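Local coordinates for transcriptional regulators (LACI-FAMILY TRANSCRIPTIONAL REGULATORY PROTEIN) (PDB 3GYB), which probably binds regulatory DNA as a LacI-family transcription factor, its activity likely governed through a sugar-binding-like effector domain, at residues 81-86 / 243-248; 100-105 / 131-136; 124-129 / 181-186; 238-243 / 253-258. All blocks are in the same frame, centred on the assembly; numbering follows the deposited sequence.

Contact 1. Residues 81-86 / 243-248; sequences PFVIAG and LSMLDP
P81, just before strand 82-85, and V83 within it lie against M245 and L246 in the last turn of helix 231-246, a strand-and-helix packing at the edge of one lobe of the periplasmic-binding-protein-like fold. The contact is small, about 198 Å² counted over both sides, and mostly apolar, with one backbone carbonyl against the selenium. The ring of P81 is directed toward the helix and meets two successive residues of it: its CB lies 3.9 Å from CB of M245, and its CG is 3.9 Å from CD2 of L246. The L246 side chain comes in obliquely against the proline ring, with the CD2 branch doing the touching, and it also packs on Y36 from the loop beyond helix 21-31. The second group belongs to M245, a selenomethionine. Its CG stands anti to the carbonyl carbon (chi1 -61°) and the chain beyond is extended, which carries the selenium from the helix out to the strand. There CG2 of V83 is met by both SE and CE of M245, each at 4.1 Å, the two side chains crossing at a slant. V83 packs further on A238, L241 and L242, so this valine continues the buried face between helix and sheet, whereas the F82 side chain packs on I64 and I66 of strand 63-67. The closest approach is SE of M245 to the backbone O of F82, 3.4 Å.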
loop_
_atom_site.group_PDB
_atom_site.type_symbol
_atom_site.label_atom_id
_atom_site.label_comp_id
_atom_site.label_asym_id
_atom_site.label_seq_id
_atom_site.Cartn_x
_atom_site.Cartn_y
_atom_site.Cartn_z
ATOM N N PRO A 81 0.182 -21.395 -18.824
ATOM C CA PRO A 81 0.448 -20.174 -19.593
ATOM C C PRO A 81 0.678 -19.012 -18.632
ATOM O O PRO A 81 0.002 -18.913 -17.606
ATOM C CB PRO A 81 -0.830 -19.991 -20.406
ATOM C CG PRO A 81 -1.310 -21.404 -20.600
ATOM C CD PRO A 81 -1.095 -22.006 -19.231
ATOM N N PHE A 82 1.627 -18.144 -18.961
ATOM C CA PHE A 82 1.912 -16.996 -18.112
ATOM C C PHE A 82 2.264 -15.749 -18.908
ATOM O O PHE A 82 2.667 -15.819 -20.073
ATOM C CB PHE A 82 3.062 -17.305 -17.145
ATOM C CG PHE A 82 4.399 -17.454 -17.816
ATOM C CD1 PHE A 82 4.758 -18.651 -18.425
ATOM C CD2 PHE A 82 5.286 -16.383 -17.867
ATOM C CE1 PHE A 82 5.983 -18.780 -19.076
ATOM C CE2 PHE A 82 6.513 -16.501 -18.517
ATOM C CZ PHE A 82 6.861 -17.704 -19.123
ATOM N N VAL A 83 2.108 -14.603 -18.256
ATOM C CA VAL A 83 2.421 -13.316 -18.848
ATOM C C VAL A 83 3.151 -12.517 -17.789
ATOM O O VAL A 83 2.749 -12.517 -16.624
ATOM C CB VAL A 83 1.145 -12.537 -19.252
ATOM C CG1 VAL A 83 1.507 -11.106 -19.631
ATOM C CG2 VAL A 83 0.463 -13.227 -20.424
ATOM N N ILE A 84 4.236 -11.867 -18.188
ATOM C CA ILE A 84 5.002 -11.038 -17.270
ATOM C C ILE A 84 4.406 -9.639 -17.407
ATOM O O ILE A 84 4.323 -9.098 -18.511
ATOM C CB ILE A 84 6.500 -11.037 -17.652
ATOM C CG1 ILE A 84 7.052 -12.463 -17.549
ATOM C CG2 ILE A 84 7.280 -10.108 -16.730
ATOM C CD1 ILE A 84 8.453 -12.621 -18.099
ATOM N N ALA A 85 3.980 -9.061 -16.286
ATOM C CA ALA A 85 3.357 -7.742 -16.298
ATOM C C ALA A 85 4.063 -6.711 -15.427
ATOM O O ALA A 85 4.464 -7.000 -14.302
ATOM C CB ALA A 85 1.904 -7.863 -15.862
ATOM N N GLY A 86 4.209 -5.502 -15.961
ATOM C CA GLY A 86 4.843 -4.438 -15.203
ATOM C C GLY A 86 6.338 -4.357 -15.409
ATOM O O GLY A 86 6.949 -3.318 -15.157
ATOM N N LEU A 243 -5.362 -14.356 -21.834
ATOM C CA LEU A 243 -6.575 -14.974 -22.359
ATOM C C LEU A 243 -6.333 -15.563 -23.743
ATOM O O LEU A 243 -6.876 -16.618 -24.076
ATOM C CB LEU A 243 -7.716 -13.956 -22.431
ATOM C CG LEU A 243 -8.389 -13.552 -21.118
ATOM C CD1 LEU A 243 -9.365 -12.421 -21.382
ATOM C CD2 LEU A 243 -9.113 -14.753 -20.513
ATOM N N SER A 244 -5.514 -14.889 -24.545
ATOM C CA SER A 244 -5.227 -15.372 -25.897
ATOM C C SER A 244 -4.456 -16.686 -25.840
ATOM O O SER A 244 -4.539 -17.496 -26.764
ATOM C CB SER A 244 -4.448 -14.325 -26.699
ATOM O OG SER A 244 -3.101 -14.235 -26.268
HETATM N N MSE A 245 -3.699 -16.894 -24.767
HETATM C CA MSE A 245 -2.945 -18.136 -24.600
HETATM C C MSE A 245 -3.847 -19.235 -24.038
HETATM O O MSE A 245 -3.744 -20.395 -24.430
HETATM C CB MSE A 245 -1.766 -17.938 -23.643
HETATM C CG MSE A 245 -0.739 -16.920 -24.077
HETATM SE SE MSE A 245 0.553 -16.618 -22.668
HETATM C CE MSE A 245 1.734 -15.451 -23.629
ATOM N N LEU A 246 -4.730 -18.862 -23.115
ATOM C CA LEU A 246 -5.654 -19.807 -22.493
ATOM C C LEU A 246 -6.688 -20.345 -23.480
ATOM O O LEU A 246 -7.188 -21.463 -23.327
ATOM C CB LEU A 246 -6.367 -19.143 -21.310
ATOM C CG LEU A 246 -5.445 -18.748 -20.152
ATOM C CD1 LEU A 246 -6.208 -17.952 -19.097
ATOM C CD2 LEU A 246 -4.844 -20.010 -19.541
ATOM N N ASP A 247 -7.009 -19.544 -24.489
ATOM C CA ASP A 247 -7.981 -19.932 -25.504
ATOM C C ASP A 247 -7.416 -19.612 -26.891
ATOM O O ASP A 247 -7.874 -18.689 -27.566
ATOM C CB ASP A 247 -9.293 -19.185 -25.257
ATOM C CG ASP A 247 -10.430 -19.707 -26.101
ATOM O OD1 ASP A 247 -10.306 -20.827 -26.643
ATOM O OD2 ASP A 247 -11.454 -18.999 -26.207
ATOM N N PRO A 248 -6.409 -20.388 -27.335
ATOM C CA PRO A 248 -5.735 -20.232 -28.631
ATOM C C PRO A 248 -6.619 -20.360 -29.871
ATOM O O PRO A 248 -6.215 -19.961 -30.964
ATOM C CB PRO A 248 -4.648 -21.304 -28.582
ATOM C CG PRO A 248 -5.281 -22.378 -27.766
ATOM C CD PRO A 248 -5.916 -21.590 -26.639
#

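Contact 2. Residues 100-105 / 131-136; sequences NDDFRG and GLRRFE
A salt-bridge network joins the first turn of helix 102-115 to helix 129-144, with the buried carboxylate of D102 shared between R133 and R134. Each arginine comes side-on, giving NE and NH2 to a single oxygen, so D102 receives four N-H groups, two on each oxygen. R134 takes OD1, with NE at 2.8 Å and NH2 of R134 at 2.9 Å from D102 OD1. Both reach it from the same face of the carboxylate, NE from well above the plane and NH2 on the syn side, and the carboxylate and R134 guanidinium planes stand 57° apart. R133 takes OD2, its NE 3.0 Å from D102 OD2 on the anti side, its guanidinium nearly coplanar with the carboxylate. A bend in the R133 chain (chi3 -74°) turns the guanidinium back to the aspartate, where NH1 and NH2 are also held by R88 O, T90 OG1 and T87 OG1. So many donors would be expected to favour the ionised carboxylate.

The CB of R133 lies over the face of the F103 ring in a CH-pi contact, 4.2 Å from the centroid, while OE1 of E136 is near the ring edge.

At its far end R134 hydrogen-bonds S183 O after strand 179-182 and makes a cation-pi contact with Y211 at the end of strand 207-211. Helix 102-115, capped by D101, follows strand 97-100, and D101 is bonded through its backbone to L259 of strand 258-264.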
loop_
_atom_site.group_PDB
_atom_site.type_symbol
_atom_site.label_atom_id
_atom_site.label_comp_id
_atom_site.label_asym_id
_atom_site.label_seq_id
_atom_site.Cartn_x
_atom_site.Cartn_y
_atom_site.Cartn_z
ATOM N N ASN A 100 5.284 -0.837 -19.414
ATOM C CA ASN A 100 5.395 0.501 -19.957
ATOM C C ASN A 100 6.835 0.648 -20.427
ATOM O O ASN A 100 7.679 -0.200 -20.138
ATOM C CB ASN A 100 5.060 1.550 -18.884
ATOM C CG ASN A 100 6.238 1.880 -17.984
ATOM O OD1 ASN A 100 6.983 0.997 -17.551
ATOM N ND2 ASN A 100 6.398 3.159 -17.679
ATOM N N ASP A 101 7.108 1.708 -21.176
ATOM C CA ASP A 101 8.455 1.957 -21.663
ATOM C C ASP A 101 9.209 2.715 -20.570
ATOM O O ASP A 101 9.045 3.925 -20.433
ATOM C CB ASP A 101 8.396 2.808 -22.929
ATOM C CG ASP A 101 9.743 2.958 -23.592
ATOM O OD1 ASP A 101 10.772 2.909 -22.884
ATOM O OD2 ASP A 101 9.766 3.140 -24.826
ATOM N N ASP A 102 10.022 1.999 -19.798
ATOM C CA ASP A 102 10.790 2.604 -18.708
ATOM C C ASP A 102 11.810 3.623 -19.182
ATOM O O ASP A 102 12.082 4.606 -18.494
ATOM C CB ASP A 102 11.507 1.529 -17.892
ATOM C CG ASP A 102 10.561 0.730 -17.031
ATOM O OD1 ASP A 102 9.809 1.354 -16.251
ATOM O OD2 ASP A 102 10.572 -0.514 -17.134
ATOM N N PHE A 103 12.396 3.384 -20.350
ATOM C CA PHE A 103 13.374 4.324 -20.873
ATOM C C PHE A 103 12.695 5.661 -21.141
ATOM O O PHE A 103 13.210 6.717 -20.771
ATOM C CB PHE A 103 14.000 3.772 -22.154
ATOM C CG PHE A 103 14.823 2.535 -21.935
ATOM C CD1 PHE A 103 15.973 2.582 -21.155
ATOM C CD2 PHE A 103 14.440 1.321 -22.494
ATOM C CE1 PHE A 103 16.733 1.438 -20.933
ATOM C CE2 PHE A 103 15.195 0.169 -22.278
ATOM C CZ PHE A 103 16.342 0.228 -21.497
ATOM N N ARG A 104 11.524 5.609 -21.766
ATOM C CA ARG A 104 10.766 6.815 -22.075
ATOM C C ARG A 104 10.289 7.504 -20.796
ATOM O O ARG A 104 10.390 8.725 -20.664
ATOM C CB ARG A 104 9.567 6.464 -22.960
ATOM C CG ARG A 104 8.620 7.622 -23.250
ATOM C CD ARG A 104 9.334 8.803 -23.889
ATOM N NE ARG A 104 8.401 9.883 -24.197
ATOM C CZ ARG A 104 8.755 11.149 -24.386
ATOM N NH1 ARG A 104 10.030 11.505 -24.298
ATOM N NH2 ARG A 104 7.831 12.063 -24.655
ATOM N N GLY A 105 9.768 6.715 -19.860
ATOM C CA GLY A 105 9.283 7.272 -18.610
ATOM C C GLY A 105 10.352 8.030 -17.848
ATOM O O GLY A 105 10.118 9.143 -17.366
ATOM N N GLY A 131 14.201 -0.850 -12.588
ATOM C CA GLY A 131 15.076 0.109 -11.940
ATOM C C GLY A 131 16.319 0.390 -12.764
ATOM O O GLY A 131 16.722 1.545 -12.927
ATOM N N LEU A 132 16.933 -0.667 -13.286
ATOM C CA LEU A 132 18.138 -0.517 -14.095
ATOM C C LEU A 132 17.846 0.301 -15.343
ATOM O O LEU A 132 18.622 1.182 -15.709
ATOM C CB LEU A 132 18.696 -1.890 -14.484
ATOM C CG LEU A 132 19.790 -2.457 -13.572
ATOM C CD1 LEU A 132 19.253 -2.675 -12.170
ATOM C CD2 LEU A 132 20.308 -3.765 -14.157
ATOM N N ARG A 133 16.723 0.010 -15.991
ATOM C CA ARG A 133 16.332 0.734 -17.190
ATOM C C ARG A 133 16.127 2.218 -16.892
ATOM O O ARG A 133 16.562 3.080 -17.657
ATOM C CB ARG A 133 15.050 0.135 -17.780
ATOM C CG ARG A 133 15.242 -1.245 -18.411
ATOM C CD ARG A 133 14.005 -1.660 -19.206
ATOM N NE ARG A 133 12.884 -2.052 -18.355
ATOM C CZ ARG A 133 12.754 -3.248 -17.789
ATOM N NH1 ARG A 133 13.680 -4.180 -17.980
ATOM N NH2 ARG A 133 11.691 -3.518 -17.041
ATOM N N ARG A 134 15.467 2.520 -15.779
ATOM C CA ARG A 134 15.222 3.908 -15.411
ATOM C C ARG A 134 16.521 4.629 -15.075
ATOM O O ARG A 134 16.663 5.819 -15.351
ATOM C CB ARG A 134 14.230 3.970 -14.245
ATOM C CG ARG A 134 12.850 3.477 -14.662
ATOM C CD ARG A 134 11.876 3.342 -13.504
ATOM N NE ARG A 134 10.723 2.542 -13.917
ATOM C CZ ARG A 134 9.753 2.135 -13.103
ATOM N NH1 ARG A 134 9.778 2.452 -11.813
ATOM N NH2 ARG A 134 8.763 1.388 -13.579
ATOM N N PHE A 135 17.471 3.904 -14.491
ATOM C CA PHE A 135 18.766 4.480 -14.149
ATOM C C PHE A 135 19.542 4.769 -15.429
ATOM O O PHE A 135 20.134 5.834 -15.579
ATOM C CB PHE A 135 19.572 3.515 -13.271
ATOM C CG PHE A 135 21.054 3.779 -13.287
ATOM C CD1 PHE A 135 21.589 4.886 -12.633
ATOM C CD2 PHE A 135 21.907 2.944 -14.001
ATOM C CE1 PHE A 135 22.957 5.160 -12.691
ATOM C CE2 PHE A 135 23.277 3.208 -14.067
ATOM C CZ PHE A 135 23.801 4.319 -13.410
ATOM N N GLU A 136 19.538 3.811 -16.350
ATOM C CA GLU A 136 20.252 3.983 -17.610
ATOM C C GLU A 136 19.694 5.153 -18.413
ATOM O O GLU A 136 20.449 5.942 -18.988
ATOM C CB GLU A 136 20.188 2.690 -18.426
ATOM C CG GLU A 136 20.870 1.516 -17.745
ATOM C CD GLU A 136 20.883 0.269 -18.607
ATOM O OE1 GLU A 136 19.798 -0.157 -19.064
ATOM O OE2 GLU A 136 21.978 -0.289 -18.823
#

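Contact 3. Residues 124-129 / 181-186; sequences LRVGSG and FSSNDI
L124 and S182 form a parallel bridge where strands 121-124 and 179-182 of the periplasmic-binding-protein-like fold run side by side, at the C-terminal ends of these two strands. Two backbone bonds hold it: L124 N to F181 O at 3.1 Å, and S183 N to L124 O at 2.9 Å, the latter in the carbonyl plane. Beyond the bridge the chains part, and the V126 side chain lies between them. With CG1 anti to the backbone N (chi1 174°), CG2 of V126 is left beside that N and anti to the carbonyl carbon. It lies 3.6 Å from CB of S183 and closely, at 3.1 Å, against ND2 of N184, the two side chains crossing at about a right angle. A water continues the pairing, accepting from V126 N at 3.2 Å and lying 2.7 Å from OG of S183.

In the next shell, N184 OD1 caps a backbone N of helix 185-198 and also bonds T187 OG1. The hydroxyl of S182 donates to N184 O at 2.9 Å and ties down the turn between strand and helix. D185 is held by T214, T226 and the backbone of Y211. S128 caps helix 129-144 in a similar way.

N184 also packs on D212, a magnesium-binding residue seen in this entry. Its amide is thus divided in use: OD1 is committed to the helix cap, while ND2 lies against the V126 methyl, which settles how this side chain stands next to D212.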
loop_
_atom_site.group_PDB
_atom_site.type_symbol
_atom_site.label_atom_id
_atom_site.label_comp_id
_atom_site.label_asym_id
_atom_site.label_seq_id
_atom_site.Cartn_x
_atom_site.Cartn_y
_atom_site.Cartn_z
ATOM N N LEU A 124 17.504 8.382 -7.374
ATOM C CA LEU A 124 17.511 7.362 -6.329
ATOM C C LEU A 124 17.186 6.071 -7.059
ATOM O O LEU A 124 16.069 5.886 -7.535
ATOM C CB LEU A 124 16.443 7.652 -5.271
ATOM C CG LEU A 124 16.736 8.862 -4.392
ATOM C CD1 LEU A 124 15.568 9.115 -3.448
ATOM C CD2 LEU A 124 18.017 8.603 -3.609
ATOM N N ARG A 125 18.156 5.171 -7.152
ATOM C CA ARG A 125 17.926 3.940 -7.892
ATOM C C ARG A 125 17.443 2.727 -7.114
ATOM O O ARG A 125 17.520 2.674 -5.890
ATOM C CB ARG A 125 19.179 3.574 -8.704
ATOM C CG ARG A 125 20.448 3.419 -7.906
ATOM C CD ARG A 125 21.668 3.248 -8.825
ATOM N NE ARG A 125 21.497 2.176 -9.805
ATOM C CZ ARG A 125 22.474 1.702 -10.575
ATOM N NH1 ARG A 125 23.700 2.201 -10.480
ATOM N NH2 ARG A 125 22.228 0.722 -11.436
ATOM N N VAL A 126 16.932 1.763 -7.874
ATOM C CA VAL A 126 16.418 0.497 -7.365
ATOM C C VAL A 126 17.092 -0.595 -8.200
ATOM O O VAL A 126 17.322 -0.408 -9.394
ATOM C CB VAL A 126 14.887 0.422 -7.539
ATOM C CG1 VAL A 126 14.380 -0.949 -7.135
ATOM C CG2 VAL A 126 14.224 1.501 -6.695
ATOM N N GLY A 127 17.397 -1.732 -7.578
ATOM C CA GLY A 127 18.081 -2.803 -8.287
ATOM C C GLY A 127 17.280 -3.740 -9.175
ATOM O O GLY A 127 17.800 -4.767 -9.613
ATOM N N SER A 128 16.032 -3.397 -9.465
ATOM C CA SER A 128 15.191 -4.246 -10.304
ATOM C C SER A 128 15.464 -4.035 -11.789
ATOM O O SER A 128 16.234 -3.149 -12.169
ATOM C CB SER A 128 13.722 -3.948 -10.031
ATOM O OG SER A 128 13.434 -2.603 -10.367
ATOM N N GLY A 129 14.824 -4.854 -12.622
ATOM C CA GLY A 129 14.992 -4.732 -14.058
ATOM C C GLY A 129 14.490 -3.383 -14.533
ATOM O O GLY A 129 15.118 -2.730 -15.368
ATOM N N PHE A 181 14.990 12.539 -8.904
ATOM C CA PHE A 181 14.091 11.698 -9.682
ATOM C C PHE A 181 14.194 10.342 -8.997
ATOM O O PHE A 181 15.206 9.649 -9.112
ATOM C CB PHE A 181 14.520 11.588 -11.156
ATOM C CG PHE A 181 13.938 10.388 -11.873
ATOM C CD1 PHE A 181 12.627 9.977 -11.640
ATOM C CD2 PHE A 181 14.709 9.664 -12.776
ATOM C CE1 PHE A 181 12.095 8.866 -12.289
ATOM C CE2 PHE A 181 14.186 8.551 -13.431
ATOM C CZ PHE A 181 12.878 8.150 -13.187
ATOM N N SER A 182 13.153 9.986 -8.251
ATOM C CA SER A 182 13.108 8.722 -7.535
ATOM C C SER A 182 12.642 7.616 -8.476
ATOM O O SER A 182 11.655 7.777 -9.192
ATOM C CB SER A 182 12.147 8.834 -6.347
ATOM O OG SER A 182 12.175 7.650 -5.572
ATOM N N SER A 183 13.342 6.486 -8.456
ATOM C CA SER A 183 13.008 5.377 -9.340
ATOM C C SER A 183 11.546 4.964 -9.237
ATOM O O SER A 183 10.962 4.502 -10.212
ATOM C CB SER A 183 13.915 4.174 -9.055
ATOM O OG SER A 183 13.867 3.257 -10.134
ATOM N N ASN A 184 10.951 5.130 -8.060
ATOM C CA ASN A 184 9.541 4.793 -7.886
ATOM C C ASN A 184 8.933 5.593 -6.743
ATOM O O ASN A 184 9.647 6.243 -5.984
ATOM C CB ASN A 184 9.367 3.296 -7.638
ATOM C CG ASN A 184 10.234 2.799 -6.514
ATOM O OD1 ASN A 184 10.119 3.259 -5.380
ATOM N ND2 ASN A 184 11.128 1.867 -6.826
ATOM N N ASP A 185 7.606 5.555 -6.643
ATOM C CA ASP A 185 6.896 6.304 -5.610
ATOM C C ASP A 185 7.215 5.926 -4.173
ATOM O O ASP A 185 7.396 6.805 -3.334
ATOM C CB ASP A 185 5.382 6.176 -5.808
ATOM C CG ASP A 185 4.867 6.988 -6.982
ATOM O OD1 ASP A 185 5.672 7.686 -7.648
ATOM O OD2 ASP A 185 3.638 6.927 -7.232
ATOM N N ILE A 186 7.273 4.633 -3.872
ATOM C CA ILE A 186 7.526 4.230 -2.495
ATOM C C ILE A 186 8.880 4.768 -2.036
ATOM O O ILE A 186 9.032 5.200 -0.897
ATOM C CB ILE A 186 7.436 2.687 -2.336
ATOM C CG1 ILE A 186 7.384 2.322 -0.852
ATOM C CG2 ILE A 186 8.604 2.005 -3.017
ATOM C CD1 ILE A 186 6.182 2.908 -0.124
HETATM O O HOH W 1 16.484 3.135 -10.756
#

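Contact 4. Residues 238-243 / 253-258; sequences AALLLL and PEIMHT
L241 meets the imidazole of H257, its CD2 approaching the ring obliquely, while CG2 of I255 lies over one face of that ring, 4.3 Å above its plane and displaced toward the rim. CD2 of L241 lies 3.7 Å from CE1 of H257, and CD1 of L241 is 3.8 Å from the same carbon, so both methyls rest against CE1, the side chains crossing at about a right angle. The torsion of L241, with CG anti to the backbone N (chi1 -176°), sends this fork to the histidine. The ring is fixed by its ND1, which bonds S97 O.

I255 is the other anchor. Its CG2 touches L241 CB at 4.2 Å, and its CD1 is pressed against L240, at 3.2 Å from CB of L240, tighter than usual van der Waals contact. CD1 of L240 is 3.7 Å from that same I255 methyl. P253 adds a looser touch, its CG 4.5 Å from L240 CB.

The 253-258 segment thus runs back along helix 231-246 after the chain turns, on its way to strand 258-264. Another side of the helix, A238 with L241 and L242, meets strand 82-85, while A239 and L243 reach helix 21-31.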
loop_
_atom_site.group_PDB
_atom_site.type_symbol
_atom_site.label_atom_id
_atom_site.label_comp_id
_atom_site.label_asym_id
_atom_site.label_seq_id
_atom_site.Cartn_x
_atom_site.Cartn_y
_atom_site.Cartn_z
ATOM N N ALA A 238 -2.251 -7.231 -20.333
ATOM C CA ALA A 238 -1.699 -8.477 -19.816
ATOM C C ALA A 238 -2.818 -9.510 -19.705
ATOM O O ALA A 238 -2.620 -10.690 -19.994
ATOM C CB ALA A 238 -1.062 -8.243 -18.444
ATOM N N ALA A 239 -3.996 -9.064 -19.275
ATOM C CA ALA A 239 -5.138 -9.956 -19.142
ATOM C C ALA A 239 -5.539 -10.459 -20.529
ATOM O O ALA A 239 -5.771 -11.654 -20.720
ATOM C CB ALA A 239 -6.310 -9.224 -18.481
ATOM N N LEU A 240 -5.615 -9.550 -21.495
ATOM C CA LEU A 240 -5.974 -9.949 -22.853
ATOM C C LEU A 240 -4.944 -10.921 -23.415
ATOM O O LEU A 240 -5.301 -11.900 -24.072
ATOM C CB LEU A 240 -6.068 -8.731 -23.776
ATOM C CG LEU A 240 -7.226 -7.759 -23.558
ATOM C CD1 LEU A 240 -7.141 -6.638 -24.584
ATOM C CD2 LEU A 240 -8.548 -8.507 -23.682
ATOM N N LEU A 241 -3.666 -10.656 -23.164
ATOM C CA LEU A 241 -2.606 -11.525 -23.674
ATOM C C LEU A 241 -2.701 -12.927 -23.078
ATOM O O LEU A 241 -2.576 -13.924 -23.792
ATOM C CB LEU A 241 -1.224 -10.924 -23.376
ATOM C CG LEU A 241 -0.013 -11.682 -23.936
ATOM C CD1 LEU A 241 -0.089 -11.710 -25.454
ATOM C CD2 LEU A 241 1.285 -11.015 -23.486
ATOM N N LEU A 242 -2.918 -13.011 -21.769
ATOM C CA LEU A 242 -3.035 -14.309 -21.123
ATOM C C LEU A 242 -4.245 -15.062 -21.670
ATOM O O LEU A 242 -4.165 -16.259 -21.934
ATOM C CB LEU A 242 -3.171 -14.145 -19.609
ATOM C CG LEU A 242 -3.233 -15.448 -18.806
ATOM C CD1 LEU A 242 -1.953 -16.245 -19.010
ATOM C CD2 LEU A 242 -3.423 -15.128 -17.339
ATOM N N LEU A 243 -5.362 -14.356 -21.834
ATOM C CA LEU A 243 -6.575 -14.974 -22.359
ATOM C C LEU A 243 -6.333 -15.563 -23.743
ATOM O O LEU A 243 -6.876 -16.618 -24.076
ATOM C CB LEU A 243 -7.716 -13.956 -22.431
ATOM C CG LEU A 243 -8.389 -13.552 -21.118
ATOM C CD1 LEU A 243 -9.365 -12.421 -21.382
ATOM C CD2 LEU A 243 -9.113 -14.753 -20.513
ATOM N N PRO A 253 -7.132 -10.630 -30.088
ATOM C CA PRO A 253 -7.382 -9.188 -30.167
ATOM C C PRO A 253 -6.110 -8.362 -30.341
ATOM O O PRO A 253 -5.002 -8.898 -30.345
ATOM C CB PRO A 253 -8.084 -8.894 -28.846
ATOM C CG PRO A 253 -7.413 -9.848 -27.912
ATOM C CD PRO A 253 -7.371 -11.129 -28.721
ATOM N N GLU A 254 -6.283 -7.055 -30.498
ATOM C CA GLU A 254 -5.151 -6.155 -30.652
ATOM C C GLU A 254 -4.561 -5.960 -29.259
ATOM O O GLU A 254 -5.220 -5.423 -28.369
ATOM C CB GLU A 254 -5.616 -4.812 -31.222
ATOM C CG GLU A 254 -4.489 -3.865 -31.593
ATOM C CD GLU A 254 -4.996 -2.553 -32.163
ATOM O OE1 GLU A 254 -5.712 -1.828 -31.437
ATOM O OE2 GLU A 254 -4.682 -2.246 -33.333
ATOM N N ILE A 255 -3.328 -6.416 -29.071
ATOM C CA ILE A 255 -2.666 -6.303 -27.780
ATOM C C ILE A 255 -1.465 -5.366 -27.827
ATOM O O ILE A 255 -0.647 -5.439 -28.742
ATOM C CB ILE A 255 -2.164 -7.677 -27.285
ATOM C CG1 ILE A 255 -3.286 -8.714 -27.366
ATOM C CG2 ILE A 255 -1.645 -7.568 -25.860
ATOM C CD1 ILE A 255 -4.519 -8.336 -26.591
HETATM N N MSE A 256 -1.369 -4.487 -26.831
HETATM C CA MSE A 256 -0.245 -3.559 -26.721
HETATM C C MSE A 256 0.740 -4.168 -25.723
HETATM O O MSE A 256 0.423 -4.315 -24.544
HETATM C CB MSE A 256 -0.698 -2.201 -26.201
HETATM C CG MSE A 256 -1.687 -1.463 -27.093
HETATM SE SE MSE A 256 -0.952 -1.075 -28.803
HETATM C CE MSE A 256 0.378 0.189 -28.250
ATOM N N HIS A 257 1.937 -4.504 -26.198
ATOM C CA HIS A 257 2.965 -5.090 -25.343
ATOM C C HIS A 257 3.774 -4.017 -24.615
ATOM O O HIS A 257 4.325 -4.266 -23.551
ATOM C CB HIS A 257 3.896 -5.960 -26.182
ATOM C CG HIS A 257 3.274 -7.248 -26.622
ATOM N ND1 HIS A 257 3.413 -8.417 -25.907
ATOM C CD2 HIS A 257 2.470 -7.541 -27.672
ATOM C CE1 HIS A 257 2.716 -9.375 -26.493
ATOM N NE2 HIS A 257 2.133 -8.870 -27.565
ATOM N N THR A 258 3.856 -2.832 -25.207
ATOM C CA THR A 258 4.600 -1.736 -24.598
ATOM C C THR A 258 3.693 -0.518 -24.519
ATOM O O THR A 258 3.277 0.024 -25.545
ATOM C CB THR A 258 5.862 -1.384 -25.418
ATOM O OG1 THR A 258 6.711 -2.535 -25.499
ATOM C CG2 THR A 258 6.634 -0.249 -24.755
#

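Contacts 1 and 4 lie 8 Å apart between centres, share L243 and both use helix 231-246, which packs on strand 82-85 in one and on the returning 253-258 segment in the other. Contacts 2 and 3 form a second pair, 10 Å apart, and touch each other. The pairs are 21 to 27 Å from each other, though D101 of contact 2 touches T258 of contact 4. Along the chain contacts 2 and 3 interleave, contact 1 spans both, contact 4 follows them, and contacts 1 and 4 alternate. That the chain between the segments of contact 1 includes all of contacts 2 and 3 is consistent with a two-lobed fold in which the chain leaves one lobe and returns.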